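Local coordinates for chromosome partition protein Smc (PDB 5XEI) that probably condenses and partitions chromosomes as a DNA-binding homodimeric ATPase, its head domains joined to a hinge by long coiled coils, at residues L157-L162 with L404-K409; E165-A170 with N363-T368; L231-I236 with R278-F283. One frame throughout, in Å; residues are numbered along the deposited sequence.

In the fold
The three contacts trace how a globular ATPase head passes into a long coiled coil. Contacts 1 and 2 are buried and share helix 156-167, their centres about 15 Å apart; they meet where CG of Arg-160 lies 4.1 Å from CZ of Phe-365. Contact 3 is a surface contact far along the arm, its centre about 96 Å from that of contact 2. Chemistry changes with place: in contact 1 an arginine gives a weak hydrogen bond to a strand carbonyl, in contact 2 a serine and a threonine meet beside Phe-365, Val-364 and Ile-169, their hydroxyls bonded within their own helices, and in contact 3 aliphatic tips carry the packing.

Contact 1 (L157-L162 with L404-K409); sequences LERRQL and LEIEAK
In the SMC head domain a helix packs crosswise against the start of the middle strand of a small antiparallel sheet: Arg-159 of helix 156-167 meets Leu-404 and Ile-406 on strand 404-409, flanked by 388-393 and 416-417. The short axes stand at 103° to each other, 6.7 Å apart at closest approach, and the contacts are confined to Leu-404, Glu-405 and Ile-406. CG of Arg-159 is anti to the backbone N (chi1 -153°), which sends the chain out over the strand, and a bend at chi3 (-81°) turns the guanidinium back to the backbone. There NH2 gives a weak hydrogen bond to O of Leu-404, the acceptor lying in the guanidinium plane at its edge. The other terminal nitrogen, NH1, is bonded to O of Phe-151, whose ring also makes a cation-pi contact with the arginine. With an alanine in place of Arg-159, the carbonyls of Leu-404 and Phe-151 would probably each lose a donor, and CD1 of Ile-406 would lose the methylene that crosses it. CB of Arg-160 rests 4.3 Å from CB of Leu-404, while its guanidinium turns from the strand to a salt bridge with Asp-164, and its NE to a bond with O of Gly-402. Ile-406 crosses the arginine chain at about a right angle, its CD1 4.0 Å from CD of Arg-159.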
loop_
_atom_site.group_PDB
_atom_site.type_symbol
_atom_site.label_atom_id
_atom_site.label_comp_id
_atom_site.label_asym_id
_atom_site.label_seq_id
_atom_site.Cartn_x
_atom_site.Cartn_y
_atom_site.Cartn_z
ATOM N N LEU A 157 -13.001 -19.578 -1.889
ATOM C CA LEU A 157 -12.028 -18.568 -1.493
ATOM C C LEU A 157 -10.850 -18.521 -2.451
ATOM O O LEU A 157 -10.329 -17.445 -2.717
ATOM C CB LEU A 157 -11.555 -18.800 -0.056
ATOM C CG LEU A 157 -12.077 -17.739 0.925
ATOM C CD1 LEU A 157 -11.811 -18.067 2.394
ATOM C CD2 LEU A 157 -11.505 -16.379 0.584
ATOM N N GLU A 158 -10.438 -19.662 -3.014
ATOM C CA GLU A 158 -9.335 -19.655 -3.982
ATOM C C GLU A 158 -9.739 -19.093 -5.352
ATOM O O GLU A 158 -8.865 -18.710 -6.143
ATOM C CB GLU A 158 -8.783 -21.077 -4.138
ATOM C CG GLU A 158 -7.980 -21.609 -2.934
ATOM C CD GLU A 158 -7.536 -23.074 -3.101
ATOM O OE1 GLU A 158 -7.203 -23.723 -2.079
ATOM O OE2 GLU A 158 -7.541 -23.573 -4.250
ATOM N N ARG A 159 -11.038 -19.038 -5.651
ATOM C CA ARG A 159 -11.521 -18.612 -6.959
ATOM C C ARG A 159 -11.650 -17.090 -7.084
ATOM O O ARG A 159 -11.387 -16.535 -8.162
ATOM C CB ARG A 159 -12.863 -19.296 -7.233
ATOM C CG ARG A 159 -13.182 -19.505 -8.695
ATOM C CD ARG A 159 -14.309 -20.536 -8.885
ATOM N NE ARG A 159 -13.860 -21.934 -8.803
ATOM C CZ ARG A 159 -14.200 -22.797 -7.846
ATOM N NH1 ARG A 159 -13.722 -24.036 -7.895
ATOM N NH2 ARG A 159 -15.018 -22.435 -6.853
ATOM N N ARG A 160 -12.005 -16.400 -5.993
ATOM C CA ARG A 160 -12.231 -14.953 -6.031
ATOM C C ARG A 160 -11.019 -14.194 -6.539
ATOM O O ARG A 160 -11.152 -13.281 -7.364
ATOM C CB ARG A 160 -12.592 -14.441 -4.636
ATOM C CG ARG A 160 -12.797 -12.926 -4.549
ATOM C CD ARG A 160 -13.181 -12.520 -3.145
ATOM N NE ARG A 160 -12.101 -12.744 -2.177
ATOM C CZ ARG A 160 -10.873 -12.242 -2.288
ATOM N NH1 ARG A 160 -10.547 -11.452 -3.309
ATOM N NH2 ARG A 160 -9.954 -12.516 -1.368
ATOM N N GLN A 161 -9.835 -14.540 -6.026
ATOM C CA GLN A 161 -8.619 -13.768 -6.265
ATOM C C GLN A 161 -8.379 -13.490 -7.738
ATOM O O GLN A 161 -7.870 -12.424 -8.098
ATOM C CB GLN A 161 -7.424 -14.510 -5.690
ATOM C CG GLN A 161 -7.460 -14.620 -4.197
ATOM C CD GLN A 161 -8.633 -15.425 -3.689
ATOM O OE1 GLN A 161 -9.459 -15.899 -4.476
ATOM N NE2 GLN A 161 -8.753 -15.536 -2.362
ATOM N N LEU A 162 -8.720 -14.437 -8.606
ATOM C CA LEU A 162 -8.571 -14.164 -10.024
ATOM C C LEU A 162 -9.542 -13.083 -10.483
ATOM O O LEU A 162 -9.200 -12.268 -11.346
ATOM C CB LEU A 162 -8.748 -15.443 -10.834
ATOM C CG LEU A 162 -8.671 -15.158 -12.326
ATOM C CD1 LEU A 162 -7.926 -16.237 -13.008
ATOM C CD2 LEU A 162 -10.054 -15.084 -12.906
ATOM N N LEU A 404 -16.041 -17.492 -3.739
ATOM C CA LEU A 404 -16.877 -17.355 -4.923
ATOM C C LEU A 404 -17.098 -18.755 -5.482
ATOM O O LEU A 404 -16.140 -19.409 -5.900
ATOM C CB LEU A 404 -16.210 -16.440 -5.940
ATOM C CG LEU A 404 -16.722 -16.472 -7.377
ATOM C CD1 LEU A 404 -18.020 -15.686 -7.481
ATOM C CD2 LEU A 404 -15.667 -15.927 -8.332
ATOM N N GLU A 405 -18.338 -19.222 -5.475
ATOM C CA GLU A 405 -18.607 -20.576 -5.909
ATOM C C GLU A 405 -19.390 -20.576 -7.208
ATOM O O GLU A 405 -19.901 -19.545 -7.652
ATOM C CB GLU A 405 -19.369 -21.350 -4.841
ATOM C CG GLU A 405 -19.165 -22.844 -4.971
ATOM C CD GLU A 405 -19.295 -23.507 -3.639
ATOM O OE1 GLU A 405 -19.278 -22.771 -2.621
ATOM O OE2 GLU A 405 -19.407 -24.748 -3.603
ATOM N N ILE A 406 -19.479 -21.768 -7.801
ATOM C CA ILE A 406 -20.205 -22.010 -9.039
ATOM C C ILE A 406 -21.265 -23.076 -8.811
ATOM O O ILE A 406 -21.045 -24.037 -8.062
ATOM C CB ILE A 406 -19.259 -22.465 -10.157
ATOM C CG1 ILE A 406 -18.109 -21.497 -10.294
ATOM C CG2 ILE A 406 -19.991 -22.529 -11.461
ATOM C CD1 ILE A 406 -17.177 -21.887 -11.404
ATOM N N GLU A 407 -22.409 -22.913 -9.481
ATOM C CA GLU A 407 -23.432 -23.945 -9.558
ATOM C C GLU A 407 -23.956 -24.027 -10.981
ATOM O O GLU A 407 -24.156 -22.999 -11.631
ATOM C CB GLU A 407 -24.573 -23.670 -8.591
ATOM C CG GLU A 407 -24.167 -23.957 -7.184
ATOM C CD GLU A 407 -25.264 -23.673 -6.189
ATOM O OE1 GLU A 407 -26.397 -23.361 -6.629
ATOM O OE2 GLU A 407 -24.995 -23.758 -4.965
ATOM N N ALA A 408 -24.171 -25.251 -11.462
ATOM C CA ALA A 408 -24.608 -25.484 -12.831
ATOM C C ALA A 408 -25.796 -26.421 -12.843
ATOM O O ALA A 408 -25.924 -27.294 -11.980
ATOM C CB ALA A 408 -23.499 -26.088 -13.696
ATOM N N LYS A 409 -26.661 -26.234 -13.839
ATOM C CA LYS A 409 -27.775 -27.148 -14.092
ATOM C C LYS A 409 -27.814 -27.503 -15.573
ATOM O O LYS A 409 -28.222 -26.669 -16.401
ATOM C CB LYS A 409 -29.104 -26.560 -13.662
ATOM C CG LYS A 409 -30.214 -27.573 -13.692
ATOM C CD LYS A 409 -31.555 -26.910 -13.432
ATOM C CE LYS A 409 -32.684 -27.902 -13.244
ATOM N NZ LYS A 409 -32.838 -28.790 -14.419
#

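Contact 2 (E165-A170 with N363-T368); sequences EISGIA and NVFMRT
The ring of Phe-365 turns an edge to Ser-167: OG lies near the ring plane, 4.0 Å from CD1. Around the same ring gather Ile-163 and Leu-393, and the ring of Phe-400 meets it with the planes at about 55°. Ser-167 holds its hydroxyl between the backbone N and the carbonyl carbon (chi1 55°), where it bonds back to the carbonyls of Ile-163 and Asp-164 in its own helix. That leaves CB of Ser-167 to pack on Thr-368, whose CG2 lies 3.7 Å from it. The threonine hydroxyl is engaged within its own helix too, OG1 of Thr-368 donating to O of Val-364 at 2.8 Å; Thr-368 N reaches that oxygen from the other face of the carbonyl plane, so two donors grip it. Farther along, CG1 of Val-364 lies 3.6 Å from O of Ser-167, and CG2 of Ile-169 sits against CB of Phe-365 at 4.3 Å. Between Ser-167 and Ile-169 the chain leaves the helix at Gly-168, with positive phi (79°) and two bonds back into the last turn, a Schellman motif. It packs on helix 321-383 at the neck of the SMC head, just where helix 170-246 sets out into the coiled coil.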
loop_
_atom_site.group_PDB
_atom_site.type_symbol
_atom_site.label_atom_id
_atom_site.label_comp_id
_atom_site.label_asym_id
_atom_site.label_seq_id
_atom_site.Cartn_x
_atom_site.Cartn_y
_atom_site.Cartn_z
ATOM N N GLU A 165 -7.826 -9.697 -9.724
ATOM C CA GLU A 165 -6.945 -9.399 -10.846
ATOM C C GLU A 165 -7.713 -8.851 -12.051
ATOM O O GLU A 165 -7.420 -7.755 -12.546
ATOM C CB GLU A 165 -6.171 -10.662 -11.206
ATOM C CG GLU A 165 -5.190 -11.090 -10.111
ATOM C CD GLU A 165 -4.254 -12.202 -10.553
ATOM O OE1 GLU A 165 -3.913 -13.071 -9.717
ATOM O OE2 GLU A 165 -3.879 -12.205 -11.746
ATOM N N ILE A 166 -8.723 -9.585 -12.522
ATOM C CA ILE A 166 -9.396 -9.193 -13.756
ATOM C C ILE A 166 -10.045 -7.819 -13.600
ATOM O O ILE A 166 -9.981 -6.970 -14.498
ATOM C CB ILE A 166 -10.427 -10.259 -14.175
ATOM C CG1 ILE A 166 -9.772 -11.631 -14.375
ATOM C CG2 ILE A 166 -11.143 -9.821 -15.425
ATOM C CD1 ILE A 166 -8.444 -11.588 -15.078
ATOM N N SER A 167 -10.693 -7.592 -12.459
ATOM C CA SER A 167 -11.389 -6.333 -12.252
ATOM C C SER A 167 -10.423 -5.168 -12.149
ATOM O O SER A 167 -10.812 -4.032 -12.441
ATOM C CB SER A 167 -12.270 -6.408 -11.002
ATOM O OG SER A 167 -11.527 -6.788 -9.865
ATOM N N GLY A 168 -9.175 -5.427 -11.772
ATOM C CA GLY A 168 -8.178 -4.379 -11.737
ATOM C C GLY A 168 -8.249 -3.476 -10.528
ATOM O O GLY A 168 -7.845 -2.312 -10.611
ATOM N N ILE A 169 -8.738 -3.984 -9.394
ATOM C CA ILE A 169 -8.822 -3.188 -8.173
ATOM C C ILE A 169 -7.466 -2.821 -7.579
ATOM O O ILE A 169 -7.416 -2.062 -6.604
ATOM C CB ILE A 169 -9.634 -3.938 -7.101
ATOM C CG1 ILE A 169 -9.012 -5.319 -6.851
ATOM C CG2 ILE A 169 -11.102 -4.009 -7.497
ATOM C CD1 ILE A 169 -9.627 -6.086 -5.701
ATOM N N ALA A 170 -6.362 -3.321 -8.130
ATOM C CA ALA A 170 -5.058 -3.009 -7.549
ATOM C C ALA A 170 -4.810 -1.508 -7.515
ATOM O O ALA A 170 -4.228 -0.991 -6.550
ATOM C CB ALA A 170 -3.945 -3.699 -8.323
ATOM N N ASN A 363 -17.286 -1.301 -5.955
ATOM C CA ASN A 363 -18.071 -1.098 -7.180
ATOM C C ASN A 363 -17.392 -1.701 -8.408
ATOM O O ASN A 363 -18.036 -2.372 -9.224
ATOM C CB ASN A 363 -18.316 0.387 -7.437
ATOM C CG ASN A 363 -19.206 1.020 -6.400
ATOM O OD1 ASN A 363 -19.841 0.333 -5.611
ATOM N ND2 ASN A 363 -19.240 2.339 -6.382
ATOM N N VAL A 364 -16.102 -1.426 -8.590
ATOM C CA VAL A 364 -15.414 -1.982 -9.744
ATOM C C VAL A 364 -15.443 -3.493 -9.669
ATOM O O VAL A 364 -15.609 -4.180 -10.682
ATOM C CB VAL A 364 -13.973 -1.452 -9.835
ATOM C CG1 VAL A 364 -13.344 -1.879 -11.143
ATOM C CG2 VAL A 364 -13.950 0.051 -9.721
ATOM N N PHE A 365 -15.291 -4.036 -8.465
ATOM C CA PHE A 365 -15.301 -5.482 -8.330
ATOM C C PHE A 365 -16.645 -6.048 -8.758
ATOM O O PHE A 365 -16.713 -6.966 -9.587
ATOM C CB PHE A 365 -14.978 -5.886 -6.899
ATOM C CG PHE A 365 -15.040 -7.355 -6.673
ATOM C CD1 PHE A 365 -13.982 -8.176 -7.048
ATOM C CD2 PHE A 365 -16.161 -7.936 -6.108
ATOM C CE1 PHE A 365 -14.039 -9.546 -6.840
ATOM C CE2 PHE A 365 -16.217 -9.314 -5.891
ATOM C CZ PHE A 365 -15.159 -10.106 -6.248
ATOM N N MET A 366 -17.729 -5.486 -8.220
ATOM C CA MET A 366 -19.053 -6.020 -8.508
ATOM C C MET A 366 -19.412 -5.843 -9.973
ATOM O O MET A 366 -19.983 -6.749 -10.587
ATOM C CB MET A 366 -20.096 -5.349 -7.623
ATOM C CG MET A 366 -19.827 -5.490 -6.152
ATOM S SD MET A 366 -19.982 -7.204 -5.624
ATOM C CE MET A 366 -21.624 -7.557 -6.229
ATOM N N ARG A 367 -19.104 -4.676 -10.545
ATOM C CA ARG A 367 -19.346 -4.460 -11.966
ATOM C C ARG A 367 -18.652 -5.523 -12.785
ATOM O O ARG A 367 -19.220 -6.063 -13.739
ATOM C CB ARG A 367 -18.854 -3.082 -12.392
ATOM C CG ARG A 367 -19.208 -2.746 -13.832
ATOM C CD ARG A 367 -18.078 -2.984 -14.824
ATOM N NE ARG A 367 -18.616 -2.980 -16.177
ATOM C CZ ARG A 367 -18.038 -2.426 -17.243
ATOM N NH1 ARG A 367 -16.878 -1.812 -17.137
ATOM N NH2 ARG A 367 -18.641 -2.466 -18.427
ATOM N N THR A 368 -17.402 -5.820 -12.438
ATOM C CA THR A 368 -16.705 -6.908 -13.102
ATOM C C THR A 368 -17.373 -8.227 -12.782
ATOM O O THR A 368 -17.682 -9.014 -13.683
ATOM C CB THR A 368 -15.242 -6.938 -12.671
ATOM O OG1 THR A 368 -14.642 -5.657 -12.905
ATOM C CG2 THR A 368 -14.484 -8.008 -13.442
#

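Contact 3 (L231-I236 with R278-F283); sequences LLLGEI and RELKHF
Leu-280 is the residue on which three side chains of helix 170-246 converge. Leu-232 reaches toward it tip to tip, its CD2 3.6 Å from CG of Leu-280 and its CG 3.7 Å from CD1. Leu-233 crosses at a slant and brings its own CD2 to the other methyl, CD2 of Leu-280. Ile-236, one turn beyond Leu-232, slides past in the opposite direction, with CD1 3.9 Å from CD1 of Leu-280. Leu-232 thus meets both methyls of Leu-280, while Ile-236 adds to CD1 and Leu-233 to CD2. The first torsion of Leu-280 (chi1 -50°) sets CG anti to the carbonyl carbon, which places it against Leu-232.

In the next shell, Ile-288 of helix 285-289 touches both Leu-233 and Leu-280 and extends the apolar patch. Ile-236 packs also on Leu-273 of helix 261-278. OE2 of Glu-279 is paired with Lys-276 in a salt bridge. Beyond Leu-280 the backbone bond from Phe-283 N to Leu-280 O, 3.1 Å long, closes a turn, and the Phe-283 ring reaches Val-229 farther back on helix 170-246.

Residues 279-283 link helix 261-278 to helix 285-289, with 279-281 still helical in their backbone angles but lacking the regular bonds, consistent with the joint that interrupts the coiled coil of the SMC arm. The link between the two helices is held against helix 170-246 by aliphatic packing, which depends on close fit and fixes direction less strictly than hydrogen bonds would.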
loop_
_atom_site.group_PDB
_atom_site.type_symbol
_atom_site.label_atom_id
_atom_site.label_comp_id
_atom_site.label_asym_id
_atom_site.label_seq_id
_atom_site.Cartn_x
_atom_site.Cartn_y
_atom_site.Cartn_z
ATOM N N LEU A 231 7.951 58.213 55.401
ATOM C CA LEU A 231 8.617 58.267 56.701
ATOM C C LEU A 231 9.773 59.252 56.679
ATOM O O LEU A 231 10.112 59.847 57.706
ATOM C CB LEU A 231 9.125 56.881 57.108
ATOM C CG LEU A 231 10.308 56.819 58.087
ATOM C CD1 LEU A 231 9.884 57.255 59.471
ATOM C CD2 LEU A 231 10.928 55.452 58.160
ATOM N N LEU A 232 10.351 59.480 55.509
ATOM C CA LEU A 232 11.518 60.335 55.443
ATOM C C LEU A 232 11.144 61.816 55.364
ATOM O O LEU A 232 11.792 62.648 56.010
ATOM C CB LEU A 232 12.382 59.894 54.275
ATOM C CG LEU A 232 13.487 60.830 53.868
ATOM C CD1 LEU A 232 14.327 61.120 55.068
ATOM C CD2 LEU A 232 14.293 60.020 52.948
ATOM N N LEU A 233 10.104 62.174 54.606
ATOM C CA LEU A 233 9.642 63.559 54.614
ATOM C C LEU A 233 9.265 63.999 56.026
ATOM O O LEU A 233 9.661 65.078 56.481
ATOM C CB LEU A 233 8.467 63.722 53.654
ATOM C CG LEU A 233 8.866 63.645 52.184
ATOM C CD1 LEU A 233 7.664 63.614 51.251
ATOM C CD2 LEU A 233 9.746 64.819 51.866
ATOM N N GLY A 234 8.518 63.158 56.743
ATOM C CA GLY A 234 8.290 63.417 58.154
ATOM C C GLY A 234 9.573 63.435 58.963
ATOM O O GLY A 234 9.741 64.280 59.846
ATOM N N GLU A 235 10.508 62.526 58.655
ATOM C CA GLU A 235 11.747 62.387 59.425
ATOM C C GLU A 235 12.587 63.666 59.478
ATOM O O GLU A 235 13.563 63.699 60.241
ATOM C CB GLU A 235 12.626 61.249 58.870
ATOM C CG GLU A 235 12.675 59.951 59.704
ATOM C CD GLU A 235 13.708 58.925 59.178
ATOM O OE1 GLU A 235 14.363 59.199 58.148
ATOM O OE2 GLU A 235 13.872 57.841 59.791
ATOM N N ILE A 236 12.263 64.700 58.705
ATOM C CA ILE A 236 12.995 65.965 58.761
ATOM C C ILE A 236 12.148 67.080 59.349
ATOM O O ILE A 236 12.671 67.954 60.030
ATOM C CB ILE A 236 13.536 66.379 57.375
ATOM C CG1 ILE A 236 14.066 65.206 56.554
ATOM C CG2 ILE A 236 14.594 67.475 57.500
ATOM C CD1 ILE A 236 14.163 65.622 55.105
ATOM N N ARG A 278 19.136 65.855 51.733
ATOM C CA ARG A 278 19.802 65.600 50.470
ATOM C C ARG A 278 19.536 64.186 49.965
ATOM O O ARG A 278 19.625 63.926 48.760
ATOM C CB ARG A 278 21.289 65.865 50.657
ATOM C CG ARG A 278 22.184 65.297 49.628
ATOM C CD ARG A 278 23.314 64.587 50.311
ATOM N NE ARG A 278 24.244 64.136 49.302
ATOM C CZ ARG A 278 24.530 62.866 49.056
ATOM N NH1 ARG A 278 23.969 61.880 49.744
ATOM N NH2 ARG A 278 25.373 62.591 48.089
ATOM N N GLU A 279 19.172 63.273 50.866
ATOM C CA GLU A 279 18.831 61.911 50.473
ATOM C C GLU A 279 17.693 61.881 49.459
ATOM O O GLU A 279 17.690 61.044 48.544
ATOM C CB GLU A 279 18.453 61.128 51.724
ATOM C CG GLU A 279 18.737 59.650 51.704
ATOM C CD GLU A 279 17.462 58.868 51.560
ATOM O OE1 GLU A 279 16.481 59.495 51.123
ATOM O OE2 GLU A 279 17.422 57.670 51.916
ATOM N N LEU A 280 16.725 62.787 49.602
ATOM C CA LEU A 280 15.555 62.815 48.731
ATOM C C LEU A 280 15.781 63.604 47.462
ATOM O O LEU A 280 14.960 63.509 46.541
ATOM C CB LEU A 280 14.343 63.417 49.430
ATOM C CG LEU A 280 14.010 62.865 50.801
ATOM C CD1 LEU A 280 14.818 63.576 51.864
ATOM C CD2 LEU A 280 12.546 63.044 50.998
ATOM N N LYS A 281 16.855 64.395 47.402
ATOM C CA LYS A 281 17.273 64.985 46.136
ATOM C C LYS A 281 17.474 63.910 45.075
ATOM O O LYS A 281 17.411 64.203 43.876
ATOM C CB LYS A 281 18.563 65.803 46.342
ATOM C CG LYS A 281 18.447 66.909 47.417
ATOM C CD LYS A 281 19.764 67.686 47.624
ATOM C CE LYS A 281 19.638 68.797 48.681
ATOM N NZ LYS A 281 20.949 69.463 48.948
ATOM N N HIS A 282 17.666 62.664 45.502
ATOM C CA HIS A 282 17.997 61.558 44.623
ATOM C C HIS A 282 16.838 60.585 44.440
ATOM O O HIS A 282 17.010 59.541 43.804
ATOM C CB HIS A 282 19.237 60.849 45.169
ATOM C CG HIS A 282 20.366 61.786 45.465
ATOM N ND1 HIS A 282 21.309 61.537 46.440
ATOM C CD2 HIS A 282 20.700 62.980 44.917
ATOM C CE1 HIS A 282 22.177 62.533 46.477
ATOM N NE2 HIS A 282 21.829 63.421 45.563
ATOM N N PHE A 283 15.665 60.895 44.976
ATOM C CA PHE A 283 14.466 60.124 44.685
ATOM C C PHE A 283 13.703 60.783 43.549
ATOM O O PHE A 283 13.626 62.012 43.472
ATOM C CB PHE A 283 13.562 60.000 45.910
ATOM C CG PHE A 283 13.930 58.866 46.825
ATOM C CD1 PHE A 283 13.682 57.557 46.465
ATOM C CD2 PHE A 283 14.511 59.114 48.050
ATOM C CE1 PHE A 283 14.017 56.524 47.304
ATOM C CE2 PHE A 283 14.837 58.089 48.891
ATOM C CZ PHE A 283 14.586 56.790 48.521
#